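Local coordinates for protein abietadiene synthase, chloroplastic (PDB 3S9V) that is a chloroplastic, mainly helical enzyme of the plant terpene synthase family, at residues V62-A67 against I112-L117; R104-L109 against I153-M158; S205-Q210 against S231-A236; R307-A312 against D321-G326. All blocks are in the same frame, centred on the assembly; numbering follows the deposited sequence.

From the N terminus, the chain meets contact 1 first. There the turn after helix 56-62 closes against the C-terminal end of helix 101-117. Contact 2 opens before contact 1 has closed: it starts earlier on the same helix and closes at helix 151-164. The two therefore cross along the chain, and they touch in space. Contact 3 follows in series, closing the loop before helix 215-219 against the start of helix 232-242. It touches both earlier contacts. Together these three tie helices 56-62, 101-117, 151-164 and 232-242 into one bundle, probably the gamma domain. Contact 4 comes last and closes a short loop onto helix 320-332, with its nearest atoms about 7 Å from those of contact 3.

Contact 1. Residues V62-A67 against I112-L117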
loop_
_atom_site.group_PDB
_atom_site.type_symbol
_atom_site.label_atom_id
_atom_site.label_comp_id
_atom_site.label_asym_id
_atom_site.label_seq_id
_atom_site.Cartn_x
_atom_site.Cartn_y
_atom_site.Cartn_z
ATOM N N VAL A 62 18.320 27.684 -15.929
ATOM C CA VAL A 62 17.423 28.279 -16.906
ATOM C C VAL A 62 17.819 29.754 -17.091
ATOM O O VAL A 62 17.836 30.264 -18.203
ATOM C CB VAL A 62 15.953 28.175 -16.438
ATOM C CG1 VAL A 62 15.054 28.973 -17.349
ATOM C CG2 VAL A 62 15.515 26.706 -16.441
ATOM N N ALA A 63 18.168 30.414 -15.991
ATOM C CA ALA A 63 18.557 31.825 -15.996
ATOM C C ALA A 63 19.806 32.109 -16.818
ATOM O O ALA A 63 20.088 33.256 -17.157
ATOM C CB ALA A 63 18.762 32.302 -14.572
ATOM N N ARG A 64 20.559 31.065 -17.139
ATOM C CA ARG A 64 21.767 31.231 -17.926
ATOM C C ARG A 64 21.506 31.439 -19.411
ATOM O O ARG A 64 22.297 32.092 -20.100
ATOM C CB ARG A 64 22.678 30.016 -17.785
ATOM C CG ARG A 64 23.372 29.870 -16.469
ATOM C CD ARG A 64 24.541 28.938 -16.669
ATOM N NE ARG A 64 25.094 28.441 -15.420
ATOM C CZ ARG A 64 26.190 27.695 -15.358
ATOM N NH1 ARG A 64 26.836 27.378 -16.476
ATOM N NH2 ARG A 64 26.629 27.257 -14.189
ATOM N N ILE A 65 20.413 30.877 -19.915
ATOM C CA ILE A 65 20.121 30.997 -21.339
ATOM C C ILE A 65 20.041 32.458 -21.788
ATOM O O ILE A 65 19.188 33.211 -21.330
ATOM C CB ILE A 65 18.804 30.292 -21.687
ATOM C CG1 ILE A 65 18.787 28.891 -21.070
ATOM C CG2 ILE A 65 18.658 30.178 -23.197
ATOM C CD1 ILE A 65 17.450 28.196 -21.199
ATOM N N PRO A 66 20.944 32.874 -22.694
ATOM C CA PRO A 66 20.994 34.246 -23.224
ATOM C C PRO A 66 19.812 34.547 -24.157
ATOM O O PRO A 66 19.328 33.660 -24.851
ATOM C CB PRO A 66 22.327 34.272 -23.963
ATOM C CG PRO A 66 22.398 32.869 -24.512
ATOM C CD PRO A 66 21.975 32.030 -23.323
ATOM N N ALA A 67 19.352 35.797 -24.160
ATOM C CA ALA A 67 18.232 36.215 -25.001
ATOM C C ALA A 67 18.379 35.707 -26.429
ATOM O O ALA A 67 19.433 35.870 -27.051
ATOM C CB ALA A 67 18.127 37.727 -25.005
ATOM N N ILE A 112 25.644 31.484 -7.908
ATOM C CA ILE A 112 26.784 32.395 -7.939
ATOM C C ILE A 112 27.349 32.482 -9.350
ATOM O O ILE A 112 27.714 33.559 -9.825
ATOM C CB ILE A 112 27.883 31.918 -6.972
ATOM C CG1 ILE A 112 27.471 32.238 -5.535
ATOM C CG2 ILE A 112 29.212 32.551 -7.325
ATOM C CD1 ILE A 112 28.393 31.632 -4.508
ATOM N N ILE A 113 27.414 31.344 -10.028
ATOM C CA ILE A 113 27.936 31.327 -11.387
ATOM C C ILE A 113 27.020 32.115 -12.329
ATOM O O ILE A 113 27.496 32.900 -13.146
ATOM C CB ILE A 113 28.108 29.869 -11.873
ATOM C CG1 ILE A 113 29.258 29.219 -11.094
ATOM C CG2 ILE A 113 28.354 29.819 -13.376
ATOM C CD1 ILE A 113 29.471 27.748 -11.402
ATOM N N THR A 114 25.710 31.934 -12.187
ATOM C CA THR A 114 24.740 32.622 -13.037
ATOM C C THR A 114 24.690 34.136 -12.803
ATOM O O THR A 114 24.605 34.911 -13.756
ATOM C CB THR A 114 23.324 32.040 -12.840
ATOM O OG1 THR A 114 23.346 30.637 -13.129
ATOM C CG2 THR A 114 22.327 32.725 -13.767
ATOM N N LEU A 115 24.727 34.564 -11.546
ATOM C CA LEU A 115 24.710 35.996 -11.275
ATOM C C LEU A 115 26.019 36.624 -11.779
ATOM O O LEU A 115 26.027 37.746 -12.297
ATOM C CB LEU A 115 24.528 36.261 -9.778
ATOM C CG LEU A 115 23.210 35.761 -9.184
ATOM C CD1 LEU A 115 23.134 36.155 -7.721
ATOM C CD2 LEU A 115 22.040 36.349 -9.952
ATOM N N THR A 116 27.122 35.896 -11.630
ATOM C CA THR A 116 28.409 36.380 -12.094
ATOM C C THR A 116 28.359 36.551 -13.616
ATOM O O THR A 116 28.846 37.543 -14.155
ATOM C CB THR A 116 29.555 35.386 -11.737
ATOM O OG1 THR A 116 29.724 35.330 -10.314
ATOM C CG2 THR A 116 30.863 35.832 -12.368
ATOM N N LEU A 117 27.765 35.584 -14.308
ATOM C CA LEU A 117 27.676 35.639 -15.762
ATOM C C LEU A 117 26.836 36.828 -16.223
ATOM O O LEU A 117 27.060 37.370 -17.300
ATOM C CB LEU A 117 27.083 34.334 -16.316
ATOM C CG LEU A 117 27.891 33.038 -16.135
ATOM C CD1 LEU A 117 27.117 31.863 -16.726
ATOM C CD2 LEU A 117 29.247 33.159 -16.818
#
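Ala63 and Arg64 make a buried, mostly apolar contact between the turn after helix 56-62 and the last turns of helix 101-117. No hydrogen bond crosses it. A type I turn from Val62 to Ile65 carries the chain out of its helix, and Arg64 then reaches over the neighbouring one. Its CG lies beside the backbone N (chi1 -72°) and the chain runs extended from there. The aliphatic part is used first: CG sits 3.4 Å from Thr114 OG1, and CD sits 3.9 Å from Leu117 CD1. At the end of the chain the methyl CG2 of Ile113 lies over one face of the guanidinium, toward its rim. It is 3.2 Å from Arg64 NH2, which is tight. Thr114 OG1 comes at the edge, near the plane, but bonds elsewhere, to the carbonyls of Ala60 and Ala110. Its methyl CG2 turns to Ala63 CB at 3.7 Å. The charge of Arg64 is met by a salt bridge from NH1 to Glu161 and by a cation-pi contact with Trp61. The buried guanidinium is thus held by an acid and an aromatic ring while Ile113 covers part of one face. The contact joins this turn to helix 101-117 in a helical bundle, consistent with the gamma domain of the beta-gamma double barrel of plant diterpene synthases.

Contact 2. Residues R104-L109 against I153-M158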
loop_
_atom_site.group_PDB
_atom_site.type_symbol
_atom_site.label_atom_id
_atom_site.label_comp_id
_atom_site.label_asym_id
_atom_site.label_seq_id
_atom_site.Cartn_x
_atom_site.Cartn_y
_atom_site.Cartn_z
ATOM N N ARG A 104 22.296 22.746 -0.486
ATOM C CA ARG A 104 22.696 24.145 -0.367
ATOM C C ARG A 104 23.952 24.529 -1.147
ATOM O O ARG A 104 23.954 25.548 -1.835
ATOM C CB ARG A 104 22.870 24.527 1.107
ATOM C CG ARG A 104 21.597 24.401 1.940
ATOM C CD ARG A 104 20.445 25.205 1.334
ATOM N NE ARG A 104 19.221 25.045 2.111
ATOM C CZ ARG A 104 19.041 25.541 3.333
ATOM N NH1 ARG A 104 20.003 26.240 3.922
ATOM N NH2 ARG A 104 17.903 25.325 3.976
ATOM N N ILE A 105 25.019 23.738 -1.052
ATOM C CA ILE A 105 26.234 24.082 -1.791
ATOM C C ILE A 105 26.049 23.923 -3.293
ATOM O O ILE A 105 26.692 24.623 -4.072
ATOM C CB ILE A 105 27.457 23.235 -1.359
ATOM C CG1 ILE A 105 27.168 21.748 -1.547
ATOM C CG2 ILE A 105 27.813 23.540 0.078
ATOM C CD1 ILE A 105 28.364 20.868 -1.279
ATOM N N LEU A 106 25.176 23.002 -3.699
ATOM C CA LEU A 106 24.899 22.781 -5.118
ATOM C C LEU A 106 24.177 24.002 -5.672
ATOM O O LEU A 106 24.582 24.577 -6.681
ATOM C CB LEU A 106 24.008 21.549 -5.311
ATOM C CG LEU A 106 23.553 21.277 -6.747
ATOM C CD1 LEU A 106 24.726 20.718 -7.530
ATOM C CD2 LEU A 106 22.393 20.282 -6.764
ATOM N N ALA A 107 23.107 24.396 -4.995
ATOM C CA ALA A 107 22.323 25.549 -5.422
ATOM C C ALA A 107 23.103 26.861 -5.345
ATOM O O ALA A 107 22.993 27.700 -6.240
ATOM C CB ALA A 107 21.043 25.656 -4.579
ATOM N N THR A 108 23.885 27.042 -4.283
ATOM C CA THR A 108 24.645 28.280 -4.120
ATOM C C THR A 108 25.677 28.427 -5.230
ATOM O O THR A 108 25.792 29.479 -5.853
ATOM C CB THR A 108 25.363 28.339 -2.743
ATOM O OG1 THR A 108 24.411 28.141 -1.687
ATOM C CG2 THR A 108 26.017 29.700 -2.553
ATOM N N LEU A 109 26.431 27.366 -5.485
ATOM C CA LEU A 109 27.434 27.422 -6.535
ATOM C C LEU A 109 26.744 27.774 -7.855
ATOM O O LEU A 109 27.171 28.685 -8.560
ATOM C CB LEU A 109 28.151 26.074 -6.649
ATOM C CG LEU A 109 29.247 25.979 -7.707
ATOM C CD1 LEU A 109 30.247 27.108 -7.515
ATOM C CD2 LEU A 109 29.934 24.631 -7.609
ATOM N N ILE A 153 28.316 14.250 -10.474
ATOM C CA ILE A 153 28.515 14.542 -11.884
ATOM C C ILE A 153 28.380 16.043 -12.091
ATOM O O ILE A 153 29.230 16.693 -12.689
ATOM C CB ILE A 153 27.463 13.825 -12.746
ATOM C CG1 ILE A 153 27.876 12.367 -12.955
ATOM C CG2 ILE A 153 27.293 14.551 -14.075
ATOM C CD1 ILE A 153 26.879 11.562 -13.783
ATOM N N VAL A 154 27.299 16.580 -11.553
ATOM C CA VAL A 154 26.964 17.984 -11.676
ATOM C C VAL A 154 27.737 18.986 -10.803
ATOM O O VAL A 154 28.054 20.091 -11.251
ATOM C CB VAL A 154 25.439 18.136 -11.447
ATOM C CG1 VAL A 154 25.096 19.552 -11.117
ATOM C CG2 VAL A 154 24.684 17.661 -12.710
ATOM N N PHE A 155 28.057 18.618 -9.570
ATOM C CA PHE A 155 28.764 19.548 -8.700
ATOM C C PHE A 155 30.211 19.853 -9.129
ATOM O O PHE A 155 30.626 21.012 -9.144
ATOM C CB PHE A 155 28.733 19.040 -7.252
ATOM C CG PHE A 155 29.316 20.007 -6.255
ATOM C CD1 PHE A 155 28.699 21.224 -6.005
ATOM C CD2 PHE A 155 30.473 19.688 -5.558
ATOM C CE1 PHE A 155 29.224 22.116 -5.072
ATOM C CE2 PHE A 155 31.007 20.573 -4.620
ATOM C CZ PHE A 155 30.380 21.790 -4.377
ATOM N N PRO A 156 31.000 18.822 -9.480
ATOM C CA PRO A 156 32.377 19.134 -9.884
ATOM C C PRO A 156 32.443 19.870 -11.221
ATOM O O PRO A 156 33.344 20.683 -11.452
ATOM C CB PRO A 156 33.044 17.765 -9.936
ATOM C CG PRO A 156 32.260 16.964 -8.934
ATOM C CD PRO A 156 30.842 17.380 -9.232
ATOM N N ALA A 157 31.483 19.593 -12.094
ATOM C CA ALA A 157 31.440 20.249 -13.390
ATOM C C ALA A 157 31.353 21.760 -13.207
ATOM O O ALA A 157 31.979 22.511 -13.950
ATOM C CB ALA A 157 30.253 19.748 -14.195
ATOM N N MET A 158 30.579 22.208 -12.222
ATOM C CA MET A 158 30.447 23.639 -11.962
ATOM C C MET A 158 31.680 24.156 -11.221
ATOM O O MET A 158 32.046 25.324 -11.368
ATOM C CB MET A 158 29.182 23.942 -11.146
ATOM C CG MET A 158 27.862 23.753 -11.904
ATOM S SD MET A 158 26.433 24.480 -11.032
ATOM C CE MET A 158 26.457 23.503 -9.520
#
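Phe155 and Met158 of helix 151-164 pack against Ile105, Leu106 and Leu109 of helix 101-117. This is a helix-helix interface of the all-helical terpene synthase fold. The short axes run 41° apart, with 10.3 Å between them at closest approach, and every touching residue is buried. Phe155 carries its ring away from its own helix, with CG anti to the backbone N (chi1 -174°), and meets two side chains at about a right angle. One is Ile105, whose CD1 lies 3.8 Å from Phe155 CZ. The other is Leu109, whose CD2 is 3.6 Å from CE1 of the ring. The carbonyl Ile105 O comes at the ring edge, near its plane. The same Leu109 methyl also meets Met158, along which Leu109 runs in the opposite direction: Leu109 CD2 is 3.7 Å from Met158 CB. Leu106 crosses Val154 and Met158 at about a right angle. Its CD1 touches Val154 CG1 and Met158 CE, each at 3.8 Å, and both Leu106 and Val154 also touch Tyr57 of helix 56-62. Helix 151-164 is kinked at Pro156, whose N makes no bond to the turn before. Phe155 is also stacked on Phe151, one turn earlier. The Met158 chain bends at its last torsion (chi3 -62°), and the methyl CE ends 3.6 Å from the backbone atom Leu106 O.

Contact 3. Residues S205-Q210 against S231-A236; sequences SLEGLQ and SPASTA
The Glu207 side chain lies over the first turn of helix 232-242, its carboxylate overlapping Ala233 and Ser234. Its CG sits between the backbone N and the carbonyl carbon (chi1 70°) and the chain bends again at the next bond, which lays the carboxylate alongside these two residues. Glu207 OE1 comes 3.4 Å from Ser234 CA, while Glu207 OE2 rests 3.8 Å from Ala233 CB. The second oxygen has stronger partners outside: a hydrogen bond to Tyr57 and a salt bridge to Lys450. The nearby helix start may help to stabilise the negative charge. The one hydrogen bond between the segments is made by Ser234. Its OG, anti to its own backbone N, accepts from Leu206 N at 3.0 Å with an angle of 146°. The same oxygen is also bonded to Leu203 O, so the buried hydroxyl grips the loop at two places. This is the capped N terminus of a helix in a helical bundle consistent with the gamma domain of plant diterpene synthases. Ser231 is the N-cap, and its OG takes the hydrogen of Ser234 N at 3.2 Å. Asp58 of helix 56-62 bonds to Ala233 N in the same turn. On the loop side, residues 206-208 form a short 3-10 segment. Gln210 folds back on it: NE2 reaches Glu207 O at 2.8 Å, almost straight at 175°, with that oxygen in the plane of the Gln210 amide.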
loop_
_atom_site.group_PDB
_atom_site.type_symbol
_atom_site.label_atom_id
_atom_site.label_comp_id
_atom_site.label_asym_id
_atom_site.label_seq_id
_atom_site.Cartn_x
_atom_site.Cartn_y
_atom_site.Cartn_z
ATOM N N SER A 205 21.063 14.496 -15.904
ATOM C CA SER A 205 22.089 15.456 -15.514
ATOM C C SER A 205 23.112 15.775 -16.603
ATOM O O SER A 205 24.320 15.792 -16.357
ATOM C CB SER A 205 22.795 14.984 -14.234
ATOM O OG SER A 205 22.686 13.588 -14.057
ATOM N N LEU A 206 22.612 16.050 -17.804
ATOM C CA LEU A 206 23.464 16.389 -18.938
ATOM C C LEU A 206 24.245 17.683 -18.723
ATOM O O LEU A 206 25.277 17.895 -19.356
ATOM C CB LEU A 206 22.625 16.504 -20.211
ATOM C CG LEU A 206 22.170 15.180 -20.824
ATOM C CD1 LEU A 206 21.096 15.421 -21.866
ATOM C CD2 LEU A 206 23.374 14.491 -21.440
ATOM N N GLU A 207 23.759 18.551 -17.837
ATOM C CA GLU A 207 24.451 19.804 -17.579
ATOM C C GLU A 207 25.846 19.530 -17.003
ATOM O O GLU A 207 26.723 20.398 -17.029
ATOM C CB GLU A 207 23.636 20.702 -16.633
ATOM C CG GLU A 207 23.552 20.220 -15.193
ATOM C CD GLU A 207 22.351 19.334 -14.921
ATOM O OE1 GLU A 207 21.855 18.684 -15.870
ATOM O OE2 GLU A 207 21.914 19.275 -13.747
ATOM N N GLY A 208 26.054 18.315 -16.511
ATOM C CA GLY A 208 27.350 17.957 -15.959
ATOM C C GLY A 208 28.163 17.027 -16.848
ATOM O O GLY A 208 29.199 16.512 -16.429
ATOM N N LEU A 209 27.700 16.811 -18.077
ATOM C CA LEU A 209 28.392 15.930 -19.018
ATOM C C LEU A 209 28.652 16.641 -20.346
ATOM O O LEU A 209 29.008 16.013 -21.341
ATOM C CB LEU A 209 27.538 14.689 -19.276
ATOM C CG LEU A 209 27.086 13.929 -18.035
ATOM C CD1 LEU A 209 25.945 13.011 -18.409
ATOM C CD2 LEU A 209 28.257 13.148 -17.441
ATOM N N GLN A 210 28.470 17.955 -20.346
ATOM C CA GLN A 210 28.651 18.783 -21.534
ATOM C C GLN A 210 30.000 18.690 -22.242
ATOM O O GLN A 210 30.108 19.071 -23.404
ATOM C CB GLN A 210 28.415 20.247 -21.183
ATOM C CG GLN A 210 27.068 20.542 -20.585
ATOM C CD GLN A 210 26.900 22.011 -20.315
ATOM O OE1 GLN A 210 26.871 22.817 -21.241
ATOM N NE2 GLN A 210 26.796 22.373 -19.042
ATOM N N SER A 231 14.269 16.958 -16.731
ATOM C CA SER A 231 15.110 17.903 -15.995
ATOM C C SER A 231 15.277 19.264 -16.682
ATOM O O SER A 231 15.800 19.350 -17.790
ATOM C CB SER A 231 16.489 17.279 -15.764
ATOM O OG SER A 231 17.404 18.231 -15.259
ATOM N N PRO A 232 14.833 20.351 -16.029
ATOM C CA PRO A 232 14.949 21.698 -16.602
ATOM C C PRO A 232 16.396 22.150 -16.827
ATOM O O PRO A 232 16.716 22.734 -17.863
ATOM C CB PRO A 232 14.238 22.565 -15.571
ATOM C CG PRO A 232 13.201 21.641 -15.036
ATOM C CD PRO A 232 13.994 20.385 -14.821
ATOM N N ALA A 233 17.267 21.903 -15.852
ATOM C CA ALA A 233 18.664 22.299 -15.986
ATOM C C ALA A 233 19.310 21.511 -17.125
ATOM O O ALA A 233 20.087 22.050 -17.913
ATOM C CB ALA A 233 19.417 22.051 -14.679
ATOM N N SER A 234 18.972 20.233 -17.214
ATOM C CA SER A 234 19.524 19.378 -18.252
ATOM C C SER A 234 19.064 19.863 -19.623
ATOM O O SER A 234 19.837 19.913 -20.575
ATOM C CB SER A 234 19.076 17.932 -18.023
ATOM O OG SER A 234 19.926 17.023 -18.698
ATOM N N THR A 235 17.792 20.227 -19.713
ATOM C CA THR A 235 17.221 20.714 -20.959
ATOM C C THR A 235 17.797 22.076 -21.327
ATOM O O THR A 235 18.018 22.365 -22.502
ATOM C CB THR A 235 15.704 20.840 -20.841
ATOM O OG1 THR A 235 15.151 19.557 -20.529
ATOM C CG2 THR A 235 15.106 21.350 -22.152
ATOM N N ALA A 236 18.033 22.909 -20.316
ATOM C CA ALA A 236 18.594 24.241 -20.529
ATOM C C ALA A 236 19.997 24.115 -21.113
ATOM O O ALA A 236 20.358 24.819 -22.056
ATOM C CB ALA A 236 18.637 25.012 -19.210
#

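Contact 4. Residues R307-A312 against D321-G326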
loop_
_atom_site.group_PDB
_atom_site.type_symbol
_atom_site.label_atom_id
_atom_site.label_comp_id
_atom_site.label_asym_id
_atom_site.label_seq_id
_atom_site.Cartn_x
_atom_site.Cartn_y
_atom_site.Cartn_z
ATOM N N ARG A 307 4.397 -0.998 -21.239
ATOM C CA ARG A 307 5.804 -1.189 -20.902
ATOM C C ARG A 307 6.072 -0.592 -19.522
ATOM O O ARG A 307 7.186 -0.648 -19.016
ATOM C CB ARG A 307 6.712 -0.497 -21.921
ATOM C CG ARG A 307 6.404 -0.816 -23.376
ATOM C CD ARG A 307 7.427 -0.160 -24.289
ATOM N NE ARG A 307 7.613 1.252 -23.959
ATOM C CZ ARG A 307 6.709 2.204 -24.180
ATOM N NH1 ARG A 307 5.546 1.899 -24.741
ATOM N NH2 ARG A 307 6.964 3.458 -23.826
ATOM N N GLY A 308 5.042 -0.017 -18.917
ATOM C CA GLY A 308 5.214 0.590 -17.614
ATOM C C GLY A 308 5.154 2.094 -17.761
ATOM O O GLY A 308 5.207 2.619 -18.870
ATOM N N ILE A 309 5.044 2.799 -16.645
ATOM C CA ILE A 309 4.958 4.244 -16.709
ATOM C C ILE A 309 6.051 4.895 -15.901
ATOM O O ILE A 309 6.750 4.239 -15.134
ATOM C CB ILE A 309 3.595 4.740 -16.190
ATOM C CG1 ILE A 309 3.376 4.269 -14.749
ATOM C CG2 ILE A 309 2.484 4.194 -17.075
ATOM C CD1 ILE A 309 2.101 4.831 -14.083
ATOM N N GLY A 310 6.202 6.195 -16.102
ATOM C CA GLY A 310 7.196 6.948 -15.368
ATOM C C GLY A 310 6.425 7.820 -14.404
ATOM O O GLY A 310 5.295 7.499 -14.055
ATOM N N TRP A 311 7.016 8.934 -13.999
ATOM C CA TRP A 311 6.371 9.836 -13.067
ATOM C C TRP A 311 5.530 10.873 -13.795
ATOM O O TRP A 311 4.643 11.491 -13.205
ATOM C CB TRP A 311 7.434 10.515 -12.200
ATOM C CG TRP A 311 8.583 11.062 -12.984
ATOM C CD1 TRP A 311 8.701 12.316 -13.503
ATOM C CD2 TRP A 311 9.778 10.362 -13.349
ATOM N NE1 TRP A 311 9.900 12.447 -14.164
ATOM C CE2 TRP A 311 10.580 11.261 -14.086
ATOM C CE3 TRP A 311 10.251 9.060 -13.123
ATOM C CZ2 TRP A 311 11.837 10.901 -14.603
ATOM C CZ3 TRP A 311 11.501 8.700 -13.634
ATOM C CH2 TRP A 311 12.278 9.619 -14.366
ATOM N N ALA A 312 5.813 11.050 -15.084
ATOM C CA ALA A 312 5.096 12.014 -15.912
ATOM C C ALA A 312 4.501 11.337 -17.128
ATOM O O ALA A 312 5.057 10.361 -17.634
ATOM C CB ALA A 312 6.034 13.120 -16.365
ATOM N N ASP A 321 8.910 1.946 -9.606
ATOM C CA ASP A 321 8.139 2.493 -8.492
ATOM C C ASP A 321 6.766 2.984 -8.948
ATOM O O ASP A 321 5.755 2.559 -8.404
ATOM C CB ASP A 321 8.914 3.631 -7.806
ATOM C CG ASP A 321 8.533 3.802 -6.331
ATOM O OD1 ASP A 321 7.679 3.032 -5.818
ATOM O OD2 ASP A 321 9.101 4.709 -5.683
ATOM N N ASP A 322 6.731 3.874 -9.942
ATOM C CA ASP A 322 5.463 4.390 -10.457
ATOM C C ASP A 322 4.647 3.276 -11.116
ATOM O O ASP A 322 3.417 3.266 -11.039
ATOM C CB ASP A 322 5.687 5.488 -11.500
ATOM C CG ASP A 322 6.164 6.789 -10.896
ATOM O OD1 ASP A 322 7.391 7.021 -10.873
ATOM O OD2 ASP A 322 5.312 7.581 -10.435
ATOM N N THR A 323 5.336 2.353 -11.780
ATOM C CA THR A 323 4.667 1.250 -12.461
ATOM C C THR A 323 4.059 0.267 -11.472
ATOM O O THR A 323 2.940 -0.196 -11.662
ATOM C CB THR A 323 5.631 0.489 -13.387
ATOM O OG1 THR A 323 6.127 1.384 -14.388
ATOM C CG2 THR A 323 4.909 -0.670 -14.062
ATOM N N ALA A 324 4.795 -0.051 -10.417
ATOM C CA ALA A 324 4.292 -0.964 -9.400
ATOM C C ALA A 324 3.119 -0.325 -8.648
ATOM O O ALA A 324 2.136 -0.996 -8.349
ATOM C CB ALA A 324 5.403 -1.334 -8.432
ATOM N N MET A 325 3.223 0.967 -8.338
ATOM C CA MET A 325 2.141 1.659 -7.638
ATOM C C MET A 325 0.896 1.614 -8.516
ATOM O O MET A 325 -0.171 1.161 -8.091
ATOM C CB MET A 325 2.503 3.121 -7.373
ATOM C CG MET A 325 3.146 3.411 -6.029
ATOM S SD MET A 325 2.005 3.346 -4.626
ATOM C CE MET A 325 2.618 1.938 -3.861
ATOM N N GLY A 326 1.050 2.089 -9.749
ATOM C CA GLY A 326 -0.061 2.109 -10.677
ATOM C C GLY A 326 -0.662 0.742 -10.922
ATOM O O GLY A 326 -1.884 0.609 -10.983
#
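The Asp322 carboxylate lies beside the Trp311 side chain, the two crossing obliquely with planes 49° apart. Asp322 OD1 lies at the edge of the indole, near its plane, and is 3.7 Å from Trp311 CB. The other oxygen, Asp322 OD2, is 3.6 Å from Trp311 CA. The carboxylate therefore sits beside the start of the side chain, while the indole leads away from helix 320-332. Its NE1 is hydrogen-bonded to Ser230, which stands just before the start of helix 232-242. Gly310 continues the contact on the backbone side: its O is 3.3 Å from Asp322 CB. One residue earlier in the loop, the contact becomes a hydrogen bond. Ile309 N gives its hydrogen to Thr323 OG1 at 2.9 Å, with an angle of 144°. Thr323 OG1 is also bonded to Asp319 O, so the hydroxyl joins the loop to the start of the helix. Gly308 passes close by with its CA 3.4 Å from the same OG1. It has a positive phi, and its lack of a side chain suits both that backbone and the nearby hydroxyl. Ile309 CG1 lies between its backbone N and carbonyl carbon (chi1 58°), which brings CD1 within 3.7 Å of Asp322 O. Asp322 also touches Phe271 and Trp275 of helix 269-282, so its side chain is packed from more than one direction. Residues 319-322 read Asp-Ile-Asp-Asp. This is the DXDD signature of class II terpene synthases, carried at the head of a helix and here backed by the preceding glycine-containing loop.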